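Local coordinates for hypothetical protein PA3967 (Pseudomonas aeruginosa, PDB 1TU9) that is of unknown function but binds heme b in a globin fold and may bind or carry oxygen, at residues 109-112 / 113-116; 35-38 / 39-43; 123-126 / 127-131; 11-14 / 15-19. All coordinates share one frame; numbering follows the deposited sequence. Where two conformers were deposited one is given.

Contact 1. Residues 109-112 / 113-116; sequences CDAE and TRDA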
loop_
_atom_site.group_PDB
_atom_site.type_symbol
_atom_site.label_atom_id
_atom_site.label_comp_id
_atom_site.label_asym_id
_atom_site.label_seq_id
_atom_site.Cartn_x
_atom_site.Cartn_y
_atom_site.Cartn_z
ATOM N N CYS A 109 -14.696 -9.379 -3.468
ATOM C CA CYS A 109 -13.644 -9.755 -2.531
ATOM C C CYS A 109 -14.002 -11.045 -1.802
ATOM O O CYS A 109 -15.116 -11.200 -1.298
ATOM C CB CYS A 109 -13.409 -8.651 -1.505
ATOM S SG CYS A 109 -11.912 -8.911 -0.536
ATOM N N ASP A 110 -13.054 -11.975 -1.799
ATOM C CA ASP A 110 -13.178 -13.233 -1.073
ATOM C C ASP A 110 -11.812 -13.609 -0.516
ATOM O O ASP A 110 -10.861 -12.831 -0.616
ATOM C CB ASP A 110 -13.795 -14.325 -1.963
ATOM C CG ASP A 110 -12.997 -14.622 -3.213
ATOM O OD1 ASP A 110 -11.799 -14.292 -3.307
ATOM O OD2 ASP A 110 -13.517 -15.232 -4.175
ATOM N N ALA A 111 -11.714 -14.783 0.103
ATOM C CA ALA A 111 -10.449 -15.196 0.707
ATOM C C ALA A 111 -9.318 -15.229 -0.305
ATOM O O ALA A 111 -8.217 -14.829 0.006
ATOM C CB ALA A 111 -10.589 -16.538 1.392
ATOM N N GLU A 112 -9.579 -15.725 -1.504
ATOM C CA GLU A 112 -8.562 -15.766 -2.537
ATOM C C GLU A 112 -8.058 -14.364 -2.885
ATOM O O GLU A 112 -6.864 -14.158 -3.048
ATOM C CB GLU A 112 -9.101 -16.459 -3.782
ATOM C CG GLU A 112 -9.289 -17.958 -3.597
ATOM C CD GLU A 112 -8.017 -18.770 -3.782
ATOM O OE1 GLU A 112 -8.085 -19.994 -3.568
ATOM O OE2 GLU A 112 -6.947 -18.208 -4.131
ATOM N N THR A 113 -8.968 -13.401 -2.983
ATOM C CA THR A 113 -8.593 -12.020 -3.306
ATOM C C THR A 113 -7.704 -11.462 -2.209
ATOM O O THR A 113 -6.680 -10.834 -2.478
ATOM C CB THR A 113 -9.847 -11.141 -3.390
ATOM O OG1 THR A 113 -10.821 -11.750 -4.240
ATOM C CG2 THR A 113 -9.551 -9.784 -3.999
ATOM N N ARG A 114 -8.113 -11.659 -0.962
ATOM C CA ARG A 114 -7.378 -11.099 0.165
ATOM C C ARG A 114 -5.981 -11.685 0.245
ATOM O O ARG A 114 -5.008 -10.983 0.465
ATOM C CB ARG A 114 -8.172 -11.292 1.462
ATOM C CG ARG A 114 -9.358 -10.338 1.476
ATOM C CD ARG A 114 -10.087 -10.155 2.755
ATOM N NE ARG A 114 -11.014 -11.242 2.940
ATOM C CZ ARG A 114 -10.819 -12.258 3.746
ATOM N NH1 ARG A 114 -9.729 -12.310 4.502
ATOM N NH2 ARG A 114 -11.740 -13.208 3.819
ATOM N N ASP A 115 -5.849 -12.993 0.042
ATOM C CA ASP A 115 -4.522 -13.629 0.079
ATOM C C ASP A 115 -3.645 -13.188 -1.079
ATOM O O ASP A 115 -2.420 -13.087 -0.951
ATOM C CB ASP A 115 -4.639 -15.155 0.080
ATOM C CG ASP A 115 -4.646 -15.734 1.464
ATOM O OD1 ASP A 115 -4.951 -16.931 1.606
ATOM O OD2 ASP A 115 -4.363 -15.075 2.479
ATOM N N ALA A 116 -4.253 -12.940 -2.228
ATOM C CA ALA A 116 -3.489 -12.427 -3.353
ATOM C C ALA A 116 -2.952 -11.025 -3.052
ATOM O O ALA A 116 -1.801 -10.729 -3.334
ATOM C CB ALA A 116 -4.329 -12.433 -4.624
#
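Arg114 N bonds to Asp110 O at 3.0 Å, Asp115 N follows to Ala111 O and Ala116 N to Glu112 O, so the first turn of helix 111-130 closes in regular i to i+4 steps. Asp110 stands just before this helix as its N-cap. Its CG sits between the backbone N and the carbonyl carbon (chi1 60°), which turns the carboxylate back over the helix start. There OD1 takes the N-H of Thr113 at 3.0 Å, nearly in line with its own C-O bond. Thr113 OG1 lies 2.9 Å from the same Asp110 OD1, and the two side chains cross at about a right angle. This is the usual N-cap arrangement, in which a side chain serves a backbone N-H that has no helical carbonyl ahead of it. On another side of the turn, Cys109 SG packs against the aliphatic part of Arg114, 3.6 Å from CG. The arginine bends at chi3, and its guanidinium folds back beside the helix start. Ala111 CA lies over one guanidinium face, 3.9 Å from NH2 of Arg114, and Cys109 SG is near the plane at the edge. Thr113 and Ala116 turn to helix 5-17, touching Ser12 and Val9. Cys109 and Arg114 reach Val102 and Leu99 of helix 90-105.

Contact 2. Residues 35-38 / 39-43; sequences PQIR and AKFAT. With HEM (protoporphyrin IX containing Fe), chain B; PPI (propanoic acid), chain C; EDO (1,2-ethanediol), chain D.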
loop_
_atom_site.group_PDB
_atom_site.type_symbol
_atom_site.label_atom_id
_atom_site.label_comp_id
_atom_site.label_asym_id
_atom_site.label_seq_id
_atom_site.Cartn_x
_atom_site.Cartn_y
_atom_site.Cartn_z
ATOM N N PRO A 35 -1.330 6.199 16.625
ATOM C CA PRO A 35 -0.908 7.598 16.712
ATOM C C PRO A 35 0.367 7.860 15.925
ATOM O O PRO A 35 0.587 8.990 15.515
ATOM C CB PRO A 35 -0.649 7.799 18.212
ATOM C CG PRO A 35 -0.406 6.472 18.739
ATOM C CD PRO A 35 -1.301 5.550 17.956
ATOM N N GLN A 36 1.203 6.852 15.713
ATOM C CA GLN A 36 2.408 7.041 14.918
ATOM C C GLN A 36 2.088 7.406 13.474
ATOM O O GLN A 36 2.805 8.191 12.856
ATOM C CB GLN A 36 3.273 5.791 14.925
ATOM C CG GLN A 36 3.885 5.452 16.274
ATOM C CD GLN A 36 4.741 4.206 16.214
ATOM O OE1 GLN A 36 5.656 4.111 15.399
ATOM N NE2 GLN A 36 4.431 3.236 17.065
ATOM N N ILE A 37 1.028 6.824 12.932
ATOM C CA ILE A 37 0.622 7.114 11.565
ATOM C C ILE A 37 0.050 8.523 11.484
ATOM O O ILE A 37 0.393 9.281 10.591
ATOM C CB ILE A 37 -0.420 6.095 11.052
ATOM C CG1 ILE A 37 0.064 4.659 11.203
ATOM C CG2 ILE A 37 -0.754 6.375 9.590
ATOM C CD1 ILE A 37 1.367 4.377 10.585
ATOM N N ARG A 38 -0.817 8.865 12.428
ATOM C CA ARG A 38 -1.354 10.220 12.475
ATOM C C ARG A 38 -0.247 11.269 12.572
ATOM O O ARG A 38 -0.300 12.295 11.898
ATOM C CB ARG A 38 -2.317 10.368 13.640
ATOM C CG ARG A 38 -3.528 9.521 13.454
ATOM C CD ARG A 38 -4.615 9.708 14.479
ATOM N NE ARG A 38 -4.269 9.278 15.837
ATOM C CZ ARG A 38 -4.430 8.051 16.326
ATOM N NH1 ARG A 38 -4.852 7.052 15.571
ATOM N NH2 ARG A 38 -4.134 7.816 17.596
ATOM N N ALA A 39 0.772 11.012 13.386
ATOM C CA ALA A 39 1.881 11.971 13.528
ATOM C C ALA A 39 2.649 12.137 12.229
ATOM O O ALA A 39 3.050 13.243 11.867
ATOM C CB ALA A 39 2.819 11.533 14.651
ATOM N N LYS A 40 2.845 11.045 11.505
ATOM C CA LYS A 40 3.599 11.118 10.270
ATOM C C LYS A 40 2.888 11.959 9.212
ATOM O O LYS A 40 3.551 12.634 8.416
ATOM C CB LYS A 40 3.876 9.720 9.723
ATOM C CG LYS A 40 4.995 8.970 10.411
ATOM C CD LYS A 40 6.370 9.520 10.065
ATOM C CE LYS A 40 7.435 8.791 10.846
ATOM N NZ LYS A 40 8.755 9.435 10.724
ATOM N N PHE A 41 1.551 11.905 9.192
ATOM C CA PHE A 41 0.754 12.562 8.151
ATOM C C PHE A 41 0.130 13.891 8.595
ATOM O O PHE A 41 -0.670 14.473 7.871
ATOM C CB PHE A 41 -0.345 11.611 7.654
ATOM C CG PHE A 41 0.167 10.499 6.791
ATOM C CD1 PHE A 41 0.159 9.189 7.229
ATOM C CD2 PHE A 41 0.670 10.769 5.530
ATOM C CE1 PHE A 41 0.645 8.171 6.414
ATOM C CE2 PHE A 41 1.150 9.761 4.723
ATOM C CZ PHE A 41 1.133 8.458 5.164
ATOM N N ALA A 42 0.540 14.420 9.755
ATOM C CA ALA A 42 -0.109 15.597 10.325
ATOM C C ALA A 42 -0.050 16.831 9.434
ATOM O O ALA A 42 -0.936 17.682 9.508
ATOM C CB ALA A 42 0.478 15.902 11.694
ATOM N N THR A 43 0.997 16.956 8.619
ATOM C CA THR A 43 1.102 18.063 7.666
ATOM C C THR A 43 1.332 17.529 6.265
ATOM O O THR A 43 2.236 17.947 5.572
ATOM C CB THR A 43 2.202 19.084 8.057
ATOM O OG1 THR A 43 3.478 18.444 8.156
ATOM C CG2 THR A 43 1.951 19.686 9.419
HETATM C CHA HEM B . 5.158 9.452 0.929
HETATM C CHB HEM B . 3.968 5.123 -1.136
HETATM C CHC HEM B . 4.153 3.110 3.158
HETATM C CHD HEM B . 4.398 7.431 5.288
HETATM C C1A HEM B . 4.903 8.428 0.010
HETATM C C2A HEM B . 4.941 8.546 -1.442
HETATM C C3A HEM B . 4.608 7.384 -2.004
HETATM C C4A HEM B . 4.337 6.435 -0.950
HETATM C CMA HEM B . 4.533 7.095 -3.521
HETATM C CAA HEM B . 5.322 9.822 -2.199
HETATM C CBA HEM B . 6.701 9.624 -2.844
HETATM C CGA HEM B . 7.719 8.995 -1.914
HETATM O O1A HEM B . 8.119 9.651 -0.923
HETATM O O2A HEM B . 8.158 7.837 -2.155
HETATM C C1B HEM B . 3.935 4.163 -0.170
HETATM C C2B HEM B . 3.689 2.735 -0.314
HETATM C C3B HEM B . 3.750 2.170 0.888
HETATM C C4B HEM B . 4.026 3.263 1.822
HETATM C CMB HEM B . 3.385 2.015 -1.650
HETATM C CAB HEM B . 3.531 0.676 1.255
HETATM C CBB HEM B . 4.017 -0.326 0.516
HETATM C C1C HEM B . 4.156 4.123 4.085
HETATM C C2C HEM B . 3.953 3.900 5.480
HETATM C C3C HEM B . 3.985 5.081 6.085
HETATM C C4C HEM B . 4.235 6.086 5.081
HETATM C CMC HEM B . 3.736 2.517 6.099
HETATM C CAC HEM B . 3.824 5.282 7.596
HETATM C CBC HEM B . 3.261 6.364 8.112
HETATM C C1D HEM B . 4.654 8.376 4.341
HETATM C C2D HEM B . 4.825 9.762 4.639
HETATM C C3D HEM B . 5.057 10.429 3.307
HETATM C C4D HEM B . 4.995 9.373 2.310
HETATM C CMD HEM B . 4.774 10.421 6.021
HETATM C CAD HEM B . 5.254 11.941 3.140
HETATM C CBD HEM B . 3.888 12.635 3.286
HETATM C CGD HEM B . 4.030 14.145 3.237
HETATM O O1D HEM B . 4.588 14.725 4.205
HETATM O O2D HEM B . 3.602 14.781 2.235
HETATM N NA HEM B . 4.528 7.122 0.248
HETATM N NB HEM B . 4.151 4.456 1.154
HETATM N NC HEM B . 4.324 5.469 3.850
HETATM N ND HEM B . 4.762 8.180 2.979
HETATM FE FE HEM B . 4.521 6.402 2.018
HETATM C C1 PPI C . 1.718 6.776 2.062
HETATM C C2 PPI C . 1.432 5.387 2.493
HETATM C C3 PPI C . -0.025 5.292 2.666
HETATM O O1 PPI C . 2.826 7.169 1.876
HETATM O O2 PPI C . 0.704 7.642 1.902
HETATM C C1 EDO D . 6.640 15.589 6.918
HETATM O O1 EDO D . 5.508 16.224 7.472
HETATM C C2 EDO D . 6.445 14.084 6.862
HETATM O O2 EDO D . 6.356 13.499 8.156
#
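The Phe41 ring has the heme methyl CMD over one face, offset toward the rim, while Ile37 CG2 and O1 of the bound propanoic acid lie at its edge, in the ring plane. Ile37 CG2 approaches CD1 of Phe41 at 3.8 Å. The two side chains lie side by side and point the same way, one helical turn apart. At the far end of the ring, Phe41 CZ is 3.4 Å from the heme meso carbon CHD. The same CZ is 3.4 Å from O2 of the propanoic acid, whose O1 binds the heme iron at 1.9 Å. The ring therefore borders both the porphyrin and its bound ligand. In globins a phenylalanine packed on the heme is a familiar element of the pocket, and Phe41, by the close of helix 35-40, is consistent with that role. Ile37 adds a second apolar touch, with its CD1 3.7 Å from the heme vinyl carbon CBC. The Ile37 chain reaches there with CG1 beside its backbone N (chi1 -54°), which turns CG2 to the phenylalanine. A second flat group, the Arg38 guanidinium, has Pro35 CA over one face, and its NH1 bonds to Leu31 O in helix 22-32. Backbone bonds run Ala39 N to Pro35 O, Lys40 N to Gln36 O, and Phe41 N to Ile37 O at 3.2 Å, with a weak second bond from Phe41 N to Arg38 O. Lys40 NZ bonds to Leu84 O and Asp85 O. Lys40 O accepts a bond at 2.9 Å from O2 of an ethanediol, probably from the crystallisation liquor.

Contact 3. Residues 123-126 / 127-131; sequences RGIA and VIKSY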
loop_
_atom_site.group_PDB
_atom_site.type_symbol
_atom_site.label_atom_id
_atom_site.label_comp_id
_atom_site.label_asym_id
_atom_site.label_seq_id
_atom_site.Cartn_x
_atom_site.Cartn_y
_atom_site.Cartn_z
ATOM N N ARG A 123 5.526 -8.719 -1.264
ATOM C CA ARG A 123 6.798 -8.802 -1.977
ATOM C C ARG A 123 7.501 -7.480 -2.022
ATOM O O ARG A 123 8.701 -7.394 -1.761
ATOM C CB ARG A 123 6.587 -9.210 -3.425
ATOM C CG ARG A 123 5.950 -10.489 -3.568
ATOM C CD ARG A 123 5.377 -10.682 -4.907
ATOM N NE ARG A 123 4.548 -11.837 -4.814
ATOM C CZ ARG A 123 4.444 -12.744 -5.761
ATOM N NH1 ARG A 123 5.103 -12.614 -6.897
ATOM N NH2 ARG A 123 3.673 -13.777 -5.561
ATOM N N GLY A 124 6.754 -6.447 -2.396
ATOM C CA GLY A 124 7.312 -5.120 -2.521
ATOM C C GLY A 124 7.587 -4.511 -1.167
ATOM O O GLY A 124 8.604 -3.846 -0.977
ATOM N N ILE A 125 6.697 -4.746 -0.214
ATOM C CA ILE A 125 6.890 -4.276 1.161
ATOM C C ILE A 125 8.192 -4.824 1.715
ATOM O O ILE A 125 8.921 -4.120 2.405
ATOM C CB ILE A 125 5.693 -4.678 2.060
ATOM C CG1 ILE A 125 4.466 -3.801 1.752
ATOM C CG2 ILE A 125 6.038 -4.567 3.537
ATOM C CD1 ILE A 125 3.176 -4.300 2.357
ATOM N N ALA A 126 8.506 -6.081 1.422
ATOM C CA ALA A 126 9.765 -6.676 1.879
ATOM C C ALA A 126 10.965 -5.889 1.367
ATOM O O ALA A 126 11.914 -5.633 2.123
ATOM C CB ALA A 126 9.865 -8.123 1.432
ATOM N N VAL A 127 10.930 -5.486 0.108
ATOM C CA VAL A 127 12.021 -4.706 -0.471
ATOM C C VAL A 127 12.143 -3.365 0.267
ATOM O O VAL A 127 13.233 -2.965 0.698
ATOM C CB VAL A 127 11.827 -4.476 -1.977
ATOM C CG1 VAL A 127 12.910 -3.574 -2.540
ATOM C CG2 VAL A 127 11.801 -5.818 -2.739
ATOM N N ILE A 128 11.018 -2.683 0.450
ATOM C CA ILE A 128 11.035 -1.373 1.088
ATOM C C ILE A 128 11.605 -1.477 2.497
ATOM O O ILE A 128 12.507 -0.706 2.862
ATOM C CB ILE A 128 9.625 -0.759 1.094
ATOM C CG1 ILE A 128 9.193 -0.465 -0.336
ATOM C CG2 ILE A 128 9.604 0.532 1.934
ATOM C CD1 ILE A 128 7.725 -0.164 -0.482
ATOM N N LYS A 129 11.109 -2.425 3.286
ATOM C CA LYS A 129 11.560 -2.638 4.666
ATOM C C LYS A 129 13.047 -2.902 4.741
ATOM O O LYS A 129 13.710 -2.494 5.711
ATOM C CB LYS A 129 10.856 -3.837 5.311
ATOM C CG LYS A 129 9.427 -3.614 5.714
ATOM C CD LYS A 129 8.910 -4.899 6.345
ATOM C CE LYS A 129 7.497 -4.788 6.841
ATOM N NZ LYS A 129 7.016 -6.099 7.354
ATOM N N SER A 130 13.572 -3.598 3.735
ATOM C CA SER A 130 14.963 -4.033 3.759
ATOM C C SER A 130 15.917 -2.856 3.726
ATOM O O SER A 130 17.074 -2.979 4.151
ATOM C CB SER A 130 15.259 -5.009 2.617
ATOM O OG SER A 130 15.353 -4.390 1.366
ATOM N N TYR A 131 15.435 -1.717 3.234
ATOM C CA TYR A 131 16.245 -0.504 3.150
ATOM C C TYR A 131 16.128 0.401 4.376
ATOM O O TYR A 131 16.829 1.406 4.458
ATOM C CB TYR A 131 15.886 0.274 1.875
ATOM C CG TYR A 131 16.460 -0.398 0.651
ATOM C CD1 TYR A 131 15.669 -1.155 -0.193
ATOM C CD2 TYR A 131 17.831 -0.339 0.382
ATOM C CE1 TYR A 131 16.205 -1.794 -1.308
ATOM C CE2 TYR A 131 18.376 -0.984 -0.721
ATOM C CZ TYR A 131 17.558 -1.705 -1.563
ATOM O OH TYR A 131 18.084 -2.359 -2.660
#
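The last turns of helix 111-130 line the heme pocket on the side of the iron-binding His79. Ile125 and Ile128 both touch the heme. Ile128 also packs about 4 Å from the His79 side chain, nearest atoms. Within the helix, Ile125 meets Lys129 one turn on. Ile125 CG2 lies 3.6 Å from Lys129 CE, and the two chains run obliquely across each other. Lys129 is extended beyond CG, which carries CD and CE across the CG2 methyl of Ile125. Its NZ has a long, weak ion pair with Asp92. Lys129 N bonds to Ile125 O at 2.9 Å. Ile128 N bonds to Gly124 O at 3.0 Å, and Ile128 CG1 rests 3.5 Å from the same Gly124 O. Val127 N holds Arg123 O only weakly. Further on, Ser130 N bonds to Ala126 O. Ser130 OG sits between its backbone N and carbonyl carbon (chi1 75°), where it donates to Val127 O at 2.6 Å. Ile125 and Ile128 also pack on Tyr91 of helix 90-105, and Val127 on Leu72 of helix 70-78. Ile125 and Ile128 thus give the heme an apolar wall on the His79 side. The methylenes of Lys129 pack on the Ile125 CG2 methyl, and the serine hydroxyl gives Val127 O a side-chain donor in the last turn.

Contact 4. Residues 11-14 / 15-19; sequences QSYG and RCCAS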
loop_
_atom_site.group_PDB
_atom_site.type_symbol
_atom_site.label_atom_id
_atom_site.label_comp_id
_atom_site.label_asym_id
_atom_site.label_seq_id
_atom_site.Cartn_x
_atom_site.Cartn_y
_atom_site.Cartn_z
ATOM N N GLN A 11 -7.395 -7.222 -11.057
ATOM C CA GLN A 11 -8.843 -7.241 -11.258
ATOM C C GLN A 11 -9.537 -6.578 -10.077
ATOM O O GLN A 11 -10.426 -5.740 -10.242
ATOM C CB GLN A 11 -9.321 -8.676 -11.417
ATOM C CG GLN A 11 -8.839 -9.343 -12.709
ATOM C CD GLN A 11 -9.129 -10.820 -12.769
ATOM O OE1 GLN A 11 -10.030 -11.302 -12.082
ATOM N NE2 GLN A 11 -8.382 -11.543 -13.593
ATOM N N SER A 12 -9.097 -6.929 -8.879
ATOM C CA SER A 12 -9.646 -6.352 -7.656
ATOM C C SER A 12 -9.381 -4.849 -7.567
ATOM O O SER A 12 -10.282 -4.067 -7.240
ATOM C CB SER A 12 -9.071 -7.077 -6.449
ATOM O OG SER A 12 -9.450 -6.457 -5.238
ATOM N N TYR A 13 -8.170 -4.433 -7.893
ATOM C CA TYR A 13 -7.802 -3.030 -7.802
ATOM C C TYR A 13 -8.598 -2.195 -8.803
ATOM O O TYR A 13 -8.926 -1.059 -8.525
ATOM C CB TYR A 13 -6.317 -2.866 -8.047
ATOM C CG TYR A 13 -5.737 -1.504 -7.713
ATOM C CD1 TYR A 13 -5.983 -0.893 -6.491
ATOM C CD2 TYR A 13 -4.875 -0.874 -8.596
ATOM C CE1 TYR A 13 -5.395 0.321 -6.170
ATOM C CE2 TYR A 13 -4.282 0.346 -8.282
ATOM C CZ TYR A 13 -4.551 0.935 -7.065
ATOM O OH TYR A 13 -3.964 2.131 -6.691
ATOM N N GLY A 14 -8.925 -2.751 -9.966
ATOM C CA GLY A 14 -9.780 -2.056 -10.906
ATOM C C GLY A 14 -11.141 -1.780 -10.322
ATOM O O GLY A 14 -11.658 -0.665 -10.446
ATOM N N ARG A 15 -11.733 -2.774 -9.673
ATOM C CA ARG A 15 -13.003 -2.574 -8.990
ATOM C C ARG A 15 -12.867 -1.565 -7.846
ATOM O O ARG A 15 -13.759 -0.762 -7.639
ATOM C CB ARG A 15 -13.584 -3.891 -8.490
ATOM C CG ARG A 15 -14.000 -4.836 -9.607
ATOM C CD ARG A 15 -14.697 -6.099 -9.141
ATOM N NE ARG A 15 -13.824 -6.986 -8.390
ATOM C CZ ARG A 15 -13.091 -7.969 -8.896
ATOM N NH1 ARG A 15 -13.046 -8.208 -10.192
ATOM N NH2 ARG A 15 -12.354 -8.688 -8.073
ATOM N N CYS A 16 -11.754 -1.584 -7.118
ATOM C CA CYS A 16 -11.555 -0.654 -6.015
ATOM C C CYS A 16 -11.454 0.785 -6.505
ATOM O O CYS A 16 -12.079 1.687 -5.942
ATOM C CB CYS A 16 -10.296 -1.001 -5.227
ATOM S SG CYS A 16 -10.408 -2.495 -4.222
ATOM N N CYS A 17 -10.656 1.010 -7.542
ATOM C CA CYS A 17 -10.467 2.362 -8.062
ATOM C C CYS A 17 -11.746 2.882 -8.734
ATOM O O CYS A 17 -11.944 4.096 -8.842
ATOM C CB CYS A 17 -9.305 2.427 -9.049
ATOM S SG CYS A 17 -7.678 2.224 -8.280
ATOM N N ALA A 18 -12.602 1.969 -9.188
ATOM C CA ALA A 18 -13.914 2.301 -9.748
ATOM C C ALA A 18 -14.972 2.593 -8.691
ATOM O O ALA A 18 -16.099 2.937 -9.030
ATOM C CB ALA A 18 -14.388 1.171 -10.641
ATOM N N SER A 19 -14.612 2.460 -7.424
ATOM C CA SER A 19 -15.531 2.629 -6.302
ATOM C C SER A 19 -15.170 3.893 -5.543
ATOM O O SER A 19 -14.071 4.018 -4.989
ATOM C CB SER A 19 -15.414 1.416 -5.377
ATOM O OG SER A 19 -16.244 1.536 -4.232
#
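Cys17 SG sits over one face of the Tyr13 ring, 3.7 Å from the centroid and 15° off the normal. This is a Cys sulfur-aromatic contact between residues one helical turn apart. The closest ring atoms are CZ and CE1 of Tyr13, at 3.6 Å from Cys17 SG. Two torsions bring the groups together: Tyr13 CG is anti to its backbone N (chi1 -168°), while Cys17 SG lies beside its own N (chi1 -70°). Apolar contact is slight beyond this, with Tyr13 CD1 to Cys16 CB at 4.5 Å. The Arg15 guanidinium adds packing of another kind: the chain bends at chi3 and lays the group back along the helix. Gln11 O lies 3.6 Å above the guanidinium plane, offset toward the rim, and Ser12 CA is over a face too, 3.6 Å from NH2 of Arg15. The polar contact of this group lies elsewhere, since Arg15 NE makes a salt bridge with Asp106. Ser12 OG also bonds to Asp106 and to Trp117 NE1. Backbone bonds run Arg15 N to Gln11 O, Cys16 N to Ser12 O, Cys17 N to Tyr13 O at 2.9 Å, and Ala18 N to Gly14 O. The turn belongs to the end of helix 5-17, the first helix of the globin fold here. Tyr13 packs among Phe22 and Phe23 of helix 22-32 and Ile57 of helix 46-64, and its OH bonds to Arg54 O. The sulfur thus covers part of the tyrosine ring from within the same helix, while Asp106 joins Arg15 and Ser12 and would partly balance the arginine's charge.

All four contacts are local and lie in series along the chain. None nests in or crosses another, and each closes only a helical turn or two, no long loop. Contact 4 comes first, at the end of helix 5-17. Contact 2 follows on the short helix 35-40, at the heme, and faces helix 22-32. Contacts 1 and 3 lie at the start and the end of helix 111-130. Contacts 1 and 4 touch: Thr113 CG2 is 3.6 Å from Ser12 OG, which joins the start of the last helix to the first. Contact 3 faces helices 90-105 and 70-78 and, like contact 2, reaches the heme. Contacts 1 and 2 lie on opposite sides of the chain's centre, as do contacts 3 and 4.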